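Local coordinates for protein TodX (Pseudomonas putida, PDB 3BS0) that transports toluene across the outer membrane as a beta-barrel channel of the FadL family, a first step in the biodegradation of aromatic hydrocarbons, at residues A[342-345]-A[346-350]. Residues are numbered along the deposited sequence; the frame is centred on the assembly and turned at random.
Sequences YKYN and NDLTL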
ATOM      1  N   TYR A 342       6.152  -9.992 -24.495  1.00 66.28           N
ATOM      2  CA  TYR A 342       6.506 -10.767 -25.681  1.00 69.90           C
ATOM      3  C   TYR A 342       5.383 -11.670 -26.194  1.00 71.31           C
ATOM      4  O   TYR A 342       4.908 -12.540 -25.467  1.00 72.07           O
ATOM      5  CB  TYR A 342       7.739 -11.629 -25.354  1.00 70.37           C
ATOM      6  CG  TYR A 342       8.307 -12.435 -26.502  1.00 70.07           C
ATOM      7  CD1 TYR A 342       8.897 -11.806 -27.600  1.00 70.98           C
ATOM      8  CD2 TYR A 342       8.281 -13.826 -26.478  1.00 71.17           C
ATOM      9  CE1 TYR A 342       9.451 -12.542 -28.645  1.00 71.74           C
ATOM     10  CE2 TYR A 342       8.831 -14.578 -27.520  1.00 73.22           C
ATOM     11  CZ  TYR A 342       9.418 -13.929 -28.602  1.00 73.98           C
ATOM     12  OH  TYR A 342       9.975 -14.662 -29.634  1.00 75.61           O
ATOM     13  N   LYS A 343       4.961 -11.471 -27.441  1.00 73.24           N
ATOM     14  CA  LYS A 343       3.923 -12.319 -28.025  1.00 74.42           C
ATOM     15  C   LYS A 343       4.586 -13.615 -28.488  1.00 74.58           C
ATOM     16  O   LYS A 343       5.122 -13.696 -29.595  1.00 74.32           O
ATOM     17  CB  LYS A 343       3.247 -11.630 -29.212  1.00 75.12           C
ATOM     18  CG  LYS A 343       2.344 -10.469 -28.833  1.00 76.24           C
ATOM     19  CD  LYS A 343       1.478 -10.030 -30.012  1.00 77.62           C
ATOM     20  CE  LYS A 343       0.642  -8.814 -29.656  1.00 77.91           C
ATOM     21  NZ  LYS A 343       1.519  -7.697 -29.202  1.00 79.26           N
ATOM     22  N   TYR A 344       4.535 -14.618 -27.613  1.00 75.62           N
ATOM     23  CA  TYR A 344       5.131 -15.934 -27.831  1.00 76.88           C
ATOM     24  C   TYR A 344       4.254 -16.877 -28.655  1.00 77.03           C
ATOM     25  O   TYR A 344       4.754 -17.720 -29.394  1.00 77.86           O
ATOM     26  CB  TYR A 344       5.420 -16.556 -26.473  1.00 78.01           C
ATOM     27  CG  TYR A 344       6.135 -17.880 -26.505  1.00 81.44           C
ATOM     28  CD1 TYR A 344       7.499 -17.961 -26.801  1.00 81.82           C
ATOM     29  CD2 TYR A 344       5.460 -19.053 -26.177  1.00 82.59           C
ATOM     30  CE1 TYR A 344       8.171 -19.184 -26.756  1.00 82.55           C
ATOM     31  CE2 TYR A 344       6.119 -20.276 -26.134  1.00 83.94           C
ATOM     32  CZ  TYR A 344       7.469 -20.334 -26.419  1.00 83.26           C
ATOM     33  OH  TYR A 344       8.110 -21.542 -26.336  1.00 85.31           O
ATOM     34  N   ASN A 345       2.945 -16.745 -28.500  1.00 76.81           N
ATOM     35  CA  ASN A 345       1.983 -17.552 -29.234  1.00 76.34           C
ATOM     36  C   ASN A 345       0.988 -16.553 -29.774  1.00 75.62           C
ATOM     37  O   ASN A 345       1.186 -15.345 -29.652  1.00 74.49           O
ATOM     38  CB  ASN A 345       1.243 -18.525 -28.306  1.00 78.71           C
ATOM     39  CG  ASN A 345       2.131 -19.641 -27.782  1.00 80.79           C
ATOM     40  OD1 ASN A 345       1.653 -20.582 -27.141  1.00 82.00           O
ATOM     41  ND2 ASN A 345       3.427 -19.542 -28.047  1.00 81.86           N
ATOM     42  N   ASN A 346      -0.086 -17.048 -30.367  1.00 75.03           N
ATOM     43  CA  ASN A 346      -1.102 -16.158 -30.893  1.00 75.06           C
ATOM     44  C   ASN A 346      -1.992 -15.704 -29.735  1.00 73.85           C
ATOM     45  O   ASN A 346      -2.723 -14.712 -29.832  1.00 73.83           O
ATOM     46  CB  ASN A 346      -1.939 -16.877 -31.955  1.00 75.73           C
ATOM     47  CG  ASN A 346      -2.951 -15.959 -32.614  1.00 76.65           C
ATOM     48  OD1 ASN A 346      -4.088 -15.823 -32.151  1.00 76.06           O
ATOM     49  ND2 ASN A 346      -2.533 -15.304 -33.692  1.00 77.29           N
ATOM     50  N   ASP A 347      -1.907 -16.430 -28.627  1.00 72.27           N
ATOM     51  CA  ASP A 347      -2.718 -16.125 -27.462  1.00 69.93           C
ATOM     52  C   ASP A 347      -1.966 -16.261 -26.138  1.00 67.58           C
ATOM     53  O   ASP A 347      -2.574 -16.432 -25.080  1.00 67.43           O
ATOM     54  CB  ASP A 347      -3.974 -17.008 -27.481  1.00 71.72           C
ATOM     55  CG  ASP A 347      -3.710 -18.398 -28.053  1.00 72.57           C
ATOM     56  OD1 ASP A 347      -4.667 -19.012 -28.581  1.00 72.34           O
ATOM     57  OD2 ASP A 347      -2.554 -18.876 -27.967  1.00 73.03           O
ATOM     58  N   LEU A 348      -0.641 -16.184 -26.205  1.00 64.01           N
ATOM     59  CA  LEU A 348       0.191 -16.258 -25.009  1.00 60.66           C
ATOM     60  C   LEU A 348       1.241 -15.165 -25.048  1.00 58.31           C
ATOM     61  O   LEU A 348       2.045 -15.100 -25.968  1.00 57.64           O
ATOM     62  CB  LEU A 348       0.898 -17.611 -24.892  1.00 59.62           C
ATOM     63  CG  LEU A 348       1.843 -17.711 -23.685  1.00 57.57           C
ATOM     64  CD1 LEU A 348       1.026 -17.804 -22.411  1.00 56.82           C
ATOM     65  CD2 LEU A 348       2.751 -18.921 -23.820  1.00 56.83           C
ATOM     66  N   THR A 349       1.218 -14.295 -24.050  1.00 57.26           N
ATOM     67  CA  THR A 349       2.189 -13.221 -23.966  1.00 56.25           C
ATOM     68  C   THR A 349       3.042 -13.544 -22.760  1.00 57.57           C
ATOM     69  O   THR A 349       2.629 -14.322 -21.896  1.00 59.37           O
ATOM     70  CB  THR A 349       1.521 -11.858 -23.736  1.00 54.78           C
ATOM     71  OG1 THR A 349       0.723 -11.508 -24.872  1.00 52.35           O
ATOM     72  CG2 THR A 349       2.576 -10.787 -23.507  1.00 53.80           C
ATOM     73  N   LEU A 350       4.238 -12.970 -22.715  1.00 57.46           N
ATOM     74  CA  LEU A 350       5.150 -13.172 -21.598  1.00 55.30           C
ATOM     75  C   LEU A 350       5.669 -11.808 -21.205  1.00 53.54           C
ATOM     76  O   LEU A 350       6.126 -11.045 -22.055  1.00 52.90           O
ATOM     77  CB  LEU A 350       6.297 -14.097 -21.995  1.00 54.89           C
ATOM     78  CG  LEU A 350       5.809 -15.512 -22.323  1.00 56.73           C
ATOM     79  CD1 LEU A 350       6.992 -16.388 -22.677  1.00 57.69           C
ATOM     80  CD2 LEU A 350       5.056 -16.098 -21.133  1.00 55.60           C
TER
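Asn346 and Asp347 form the bend of a tight beta hairpin, which brings one carboxylate oxygen of Asp347, OD2, to within 3.8 Å of CB of Asn345. The carbonyl oxygen of Leu348 closes the turn by accepting two backbone N-H groups: that of Asn345 at 3.2 Å (N to O), nearly straight and on a lone pair, and, more weakly, that of Tyr344. The Leu348 side chain runs alongside those of both residues, pointing the same way, with CB against Asn345 CB at 3.6 Å and CD2 against CD2 of the Tyr344 ring at 3.6 Å. With its CG anti to the carbonyl carbon (chi1 -70°), Asn345 lies along Leu348 and donates a hydrogen bond from its amide ND2 to Tyr344 O (2.6 Å), reaching that oxygen from above the carbonyl plane, while the oxygen lies in the plane of the Asn345 amide. Thr349 and Lys343 form the non-hydrogen-bonded antiparallel pair, while Thr349 CA makes a C-H...O contact of 3.2 Å to the Tyr342 carbonyl oxygen. Leu350 and Tyr342 form the hydrogen-bonded antiparallel pair, Tyr342 N to Leu350 O at 2.7 Å and Leu350 N to Tyr342 O at 2.9 Å. From the Leu350 side chain, CD1 approaches the Tyr344 ring obliquely, near CB. The exposed hairpin joins strands 333-343 and 348-356 at one end of the barrel. Strand 293-302 pairs with 333-343, and just before it the backbone of Arg292 hydrogen-bonds to that of Lys343; beside 348-356 runs strand 376-385, where the backbones of Glu383 and Asp385 hydrogen-bond to those of Thr349 and Asp347.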